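Local coordinates for bacterial Pleckstrin homology domain-containing protein (Shewanella loihica PV-4, PDB 3DCX) that is of unknown function but folds as a bacterial pleckstrin homology domain, a prokaryotic member of the PH superfamily, at residues Leu26-Arg31 and Gln109-Asn114; Asp10-Glu15 and Arg34-Phe39. One frame throughout, in Å; residues are numbered along the deposited sequence.

Contact 1. Residues Leu26-Arg31 and Gln109-Asn114; sequences LALAYR and QKTIAN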
# COMPACT_ATOMS: atom_id res chain seq x y z
N LEU A 26 -5.61 25.17 6.36
CA LEU A 26 -7.01 24.77 6.38
C LEU A 26 -7.72 25.23 5.12
O LEU A 26 -7.49 26.34 4.66
CB LEU A 26 -7.69 25.34 7.62
CG LEU A 26 -7.11 24.88 8.96
CD1 LEU A 26 -8.00 25.45 10.02
CD2 LEU A 26 -7.02 23.39 9.11
N ALA A 27 -8.54 24.37 4.54
CA ALA A 27 -9.28 24.74 3.32
C ALA A 27 -10.76 24.96 3.61
O ALA A 27 -11.40 25.86 3.05
CB ALA A 27 -9.09 23.66 2.19
N LEU A 28 -11.29 24.14 4.49
CA LEU A 28 -12.72 24.08 4.68
C LEU A 28 -13.03 23.30 5.95
O LEU A 28 -12.39 22.29 6.24
CB LEU A 28 -13.32 23.36 3.48
CG LEU A 28 -14.80 23.37 3.19
CD1 LEU A 28 -15.40 24.81 3.18
CD2 LEU A 28 -14.97 22.67 1.86
N ALA A 29 -14.03 23.76 6.70
CA ALA A 29 -14.44 23.02 7.86
C ALA A 29 -15.91 23.17 8.19
O ALA A 29 -16.47 24.25 8.14
CB ALA A 29 -13.58 23.40 9.07
N TYR A 30 -16.51 22.04 8.58
CA TYR A 30 -17.91 22.00 8.95
C TYR A 30 -18.09 21.42 10.36
O TYR A 30 -17.40 20.49 10.77
CB TYR A 30 -18.72 21.19 7.94
CG TYR A 30 -18.73 21.78 6.55
CD1 TYR A 30 -19.54 22.88 6.26
CD2 TYR A 30 -17.93 21.27 5.54
CE1 TYR A 30 -19.55 23.46 4.98
CE2 TYR A 30 -17.95 21.83 4.24
CZ TYR A 30 -18.75 22.92 3.98
OH TYR A 30 -18.78 23.50 2.72
N ARG A 31 -19.04 21.98 11.08
CA ARG A 31 -19.48 21.40 12.34
C ARG A 31 -20.87 20.76 12.22
O ARG A 31 -21.79 21.27 11.58
CB ARG A 31 -19.48 22.46 13.43
CG ARG A 31 -19.55 21.87 14.83
CD ARG A 31 -20.11 22.87 15.82
NE ARG A 31 -19.10 23.74 16.40
CZ ARG A 31 -18.76 24.93 15.93
NH1 ARG A 31 -19.34 25.43 14.83
NH2 ARG A 31 -17.82 25.63 16.56
N GLN A 109 -16.47 18.16 -3.04
CA GLN A 109 -15.99 17.20 -4.03
C GLN A 109 -14.77 17.74 -4.76
O GLN A 109 -13.85 16.97 -5.12
CB GLN A 109 -17.10 16.90 -5.02
CG GLN A 109 -18.30 16.18 -4.42
CD GLN A 109 -19.38 16.02 -5.43
OE1 GLN A 109 -19.30 15.16 -6.30
NE2 GLN A 109 -20.40 16.87 -5.35
N LYS A 110 -14.77 19.05 -5.02
CA LYS A 110 -13.67 19.70 -5.74
C LYS A 110 -12.41 19.68 -4.89
O LYS A 110 -11.33 19.42 -5.40
CB LYS A 110 -14.06 21.15 -6.09
CG LYS A 110 -13.10 21.85 -7.05
CD LYS A 110 -13.67 23.20 -7.49
CE LYS A 110 -13.04 23.74 -8.79
NZ LYS A 110 -11.55 23.78 -8.74
N THR A 111 -12.56 19.94 -3.60
CA THR A 111 -11.45 19.87 -2.64
C THR A 111 -10.83 18.48 -2.57
O THR A 111 -9.60 18.33 -2.59
CB THR A 111 -11.90 20.27 -1.23
OG1 THR A 111 -12.54 21.54 -1.30
CG2 THR A 111 -10.69 20.36 -0.28
N ILE A 112 -11.68 17.45 -2.52
CA ILE A 112 -11.15 16.09 -2.49
C ILE A 112 -10.40 15.79 -3.78
O ILE A 112 -9.33 15.17 -3.77
CB ILE A 112 -12.28 15.03 -2.23
CG1 ILE A 112 -12.78 15.15 -0.80
CG2 ILE A 112 -11.77 13.62 -2.47
CD1 ILE A 112 -14.24 14.72 -0.57
N ALA A 113 -10.95 16.24 -4.90
CA ALA A 113 -10.29 16.04 -6.15
C ALA A 113 -8.98 16.83 -6.21
O ALA A 113 -7.96 16.31 -6.67
CB ALA A 113 -11.22 16.48 -7.31
N ASN A 114 -9.00 18.10 -5.77
CA ASN A 114 -7.77 18.93 -5.74
C ASN A 114 -6.64 18.32 -4.93
O ASN A 114 -5.47 18.39 -5.32
CB ASN A 114 -8.05 20.37 -5.22
CG ASN A 114 -8.62 21.26 -6.30
OD1 ASN A 114 -8.34 21.07 -7.48
ND2 ASN A 114 -9.44 22.24 -5.90

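Contact 2. Residues Asp10-Glu15 and Arg34-Phe39; sequences DELAQE and RDMFVF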
# COMPACT_ATOMS: atom_id res chain seq x y z
N ASP A 10 -10.01 31.02 10.55
CA ASP A 10 -8.99 31.78 11.26
C ASP A 10 -8.89 31.34 12.71
O ASP A 10 -7.80 31.09 13.21
CB ASP A 10 -9.27 33.27 11.20
CG ASP A 10 -9.26 33.80 9.79
OD1 ASP A 10 -8.24 33.61 9.09
OD2 ASP A 10 -10.28 34.40 9.38
N GLU A 11 -10.02 31.23 13.38
CA GLU A 11 -10.05 30.75 14.75
C GLU A 11 -9.63 29.29 14.80
O GLU A 11 -8.85 28.92 15.68
CB GLU A 11 -11.43 30.93 15.37
CG GLU A 11 -11.82 32.41 15.57
CD GLU A 11 -13.31 32.63 15.87
OE1 GLU A 11 -14.08 31.65 15.96
OE2 GLU A 11 -13.73 33.80 16.02
N LEU A 12 -10.12 28.48 13.86
CA LEU A 12 -9.82 27.02 13.87
C LEU A 12 -8.34 26.78 13.72
O LEU A 12 -7.76 25.93 14.40
CB LEU A 12 -10.60 26.27 12.77
CG LEU A 12 -10.57 24.74 12.78
CD1 LEU A 12 -10.93 24.19 14.17
CD2 LEU A 12 -11.48 24.15 11.69
N ALA A 13 -7.72 27.57 12.85
CA ALA A 13 -6.28 27.48 12.58
C ALA A 13 -5.46 27.81 13.82
O ALA A 13 -4.41 27.22 14.05
CB ALA A 13 -5.92 28.44 11.44
N GLN A 14 -5.92 28.77 14.61
CA GLN A 14 -5.26 29.12 15.87
C GLN A 14 -5.43 27.99 16.88
O GLN A 14 -4.49 27.65 17.60
CB GLN A 14 -5.85 30.45 16.41
CG GLN A 14 -5.37 30.84 17.79
N GLU A 15 -6.60 27.37 16.91
CA GLU A 15 -6.86 26.32 17.90
C GLU A 15 -6.23 24.98 17.54
O GLU A 15 -5.82 24.21 18.44
CB GLU A 15 -8.35 26.20 18.10
CG GLU A 15 -8.95 27.46 18.69
CD GLU A 15 -10.42 27.40 18.90
OE1 GLU A 15 -10.93 26.27 19.15
OE2 GLU A 15 -11.07 28.48 18.85
N ARG A 34 -21.49 18.82 17.90
CA ARG A 34 -20.17 18.96 18.54
C ARG A 34 -19.00 18.45 17.68
O ARG A 34 -17.84 18.72 17.98
CB ARG A 34 -20.13 18.16 19.84
CG ARG A 34 -21.20 18.46 20.82
CD ARG A 34 -20.93 17.72 22.13
NE ARG A 34 -20.85 16.25 21.98
CZ ARG A 34 -21.17 15.39 22.95
NH1 ARG A 34 -21.57 15.84 24.14
NH2 ARG A 34 -21.10 14.09 22.74
N ASP A 35 -19.31 17.69 16.64
CA ASP A 35 -18.32 17.04 15.81
C ASP A 35 -17.92 17.97 14.67
O ASP A 35 -18.68 18.85 14.28
CB ASP A 35 -18.87 15.72 15.27
CG ASP A 35 -19.21 14.72 16.38
OD1 ASP A 35 -18.70 14.88 17.51
OD2 ASP A 35 -19.99 13.78 16.11
N MSE A 36 -16.71 17.77 14.15
CA MSE A 36 -16.18 18.56 13.07
C MSE A 36 -15.52 17.72 12.01
O MSE A 36 -14.91 16.68 12.29
CB MSE A 36 -15.16 19.55 13.60
CG MSE A 36 -15.66 20.93 13.72
SE MSE A 36 -14.18 22.09 14.14
CE MSE A 36 -15.04 22.94 15.53
N PHE A 37 -15.67 18.18 10.78
CA PHE A 37 -15.05 17.58 9.62
C PHE A 37 -14.17 18.67 8.98
O PHE A 37 -14.68 19.68 8.48
CB PHE A 37 -16.16 17.15 8.68
CG PHE A 37 -15.76 16.11 7.71
CD1 PHE A 37 -15.07 16.44 6.58
CD2 PHE A 37 -16.08 14.78 7.92
CE1 PHE A 37 -14.70 15.46 5.65
CE2 PHE A 37 -15.71 13.80 7.00
CZ PHE A 37 -15.03 14.16 5.86
N VAL A 38 -12.85 18.49 9.05
CA VAL A 38 -11.93 19.55 8.65
C VAL A 38 -11.16 19.10 7.42
O VAL A 38 -10.63 17.99 7.39
CB VAL A 38 -11.00 19.92 9.80
CG1 VAL A 38 -10.01 21.03 9.40
CG2 VAL A 38 -11.85 20.33 11.00
N PHE A 39 -11.16 19.93 6.39
CA PHE A 39 -10.33 19.70 5.20
C PHE A 39 -9.13 20.59 5.28
O PHE A 39 -9.26 21.81 5.27
CB PHE A 39 -11.07 20.05 3.91
CG PHE A 39 -12.27 19.22 3.66
CD1 PHE A 39 -13.47 19.48 4.34
CD2 PHE A 39 -12.24 18.20 2.71
CE1 PHE A 39 -14.60 18.70 4.10
CE2 PHE A 39 -13.37 17.42 2.46
CZ PHE A 39 -14.54 17.67 3.15

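Contact 1. Residues Leu26-Arg31 and Gln109-Asn114
Strand Leu26-Arg31 approaches helix Gln109-Asn114 most closely at Ala27 and Thr111, where the CA atoms are 8.0 Å apart. Ala27 and Leu28 both lie opposite Phe39 of the neighbouring strand and form a classic beta bulge. The backbone of Ala27 turns to near-helical angles (phi -107°, psi -38°). This breaks the usual alternation, so two successive side chains both point at the helix. Within Gln109-Asn114, Thr111 alone meets them.

Each branch of Thr111 takes one partner. The methyl CG2 looks toward CB of Ala27 at 4.4 Å, which is a loose approach. The hydroxyl OG1 has CD2 of Leu28 at 4.1 Å. The Leu28 side chain crosses that of Thr111 obliquely. Its CG stands anti to the backbone N (chi1 -167°), and chi2 then turns CD2 outward to OG1. OG1 of Thr111 is hydrogen-bonded to O of Gly107, one turn earlier in the same helix, and meets CD2 of Leu28 only by van der Waals contact. Phe39 also touches both Leu28 and Thr111, so its side chain joins strand and helix.

On the helix, Lys110 and Asn114 turn to another partner. Lys110 makes a salt bridge to Asp22 of the second subunit, and Asn114 OD1 is hydrogen-bonded to the backbone N of that residue.

No hydrogen bond or salt bridge spans the two segments, and their shared buried surface is small, 81 Å². The chemistry implies light van der Waals packing, with the threonine hydroxyl satisfied by its own helix rather than by the strand.

Contact 2. Residues Asp10-Glu15 and Arg34-Phe39
Leu12 packs on Met36 and Val38 from a helical turn closed by the backbone hydrogen bond from Glu15 N to Glu11 O, 3.0 Å long. No polar bond crosses to the strand. The contact is made by apolar side chains, and Leu12 supplies the whole helix side of it.

CD1 of Leu12 lies 3.9 Å from SE of Met36, a selenomethionine. The Leu12 and Met36 side chains run past each other in opposite directions. CD2 of Leu12 sits chiefly against Val38, tip to tip, 3.9 Å from CG2 and 4.1 Å from CG1. Thus it faces both valine branches. SE of Met36 is more distant from this CD2, at 4.2 Å.

Leu12 also touches Leu26 and Ala29 of the next strand, so it rests on two neighbouring strands. Met36 and Val38 alternate with Phe37 and Phe39 along the strand. Phe39 packs on helix 105-116 instead.

The setting is the PH fold: seven strands in two antiparallel sheets, with a C-terminal helix. Helix 9-16 comes ahead of that core. It is an N-terminal element on the outside of the first sheet, packed against part of the face turned away from the C-terminal helix.

Overall arrangement
Contacts 1 and 2 meet through strands 26-32 and 35-40, which are neighbours in one antiparallel sheet. Their centres are 12 Å apart. The strands are joined at the bulge by probable hydrogen bonds: Leu28 O to Phe39 N is 2.7 Å and Ala27 N to Phe39 O is 2.8 Å. CB of Ala29 also packs on CD2 of Leu12 at 3.4 Å, which links the contacts directly. Contact 1 ties the sheet to the C-terminal helix and is a surface contact, with a threonine among its partners. Contact 2 ties the opposite face to the N-terminal helix and is buried and wholly apolar. The segments alternate along the chain.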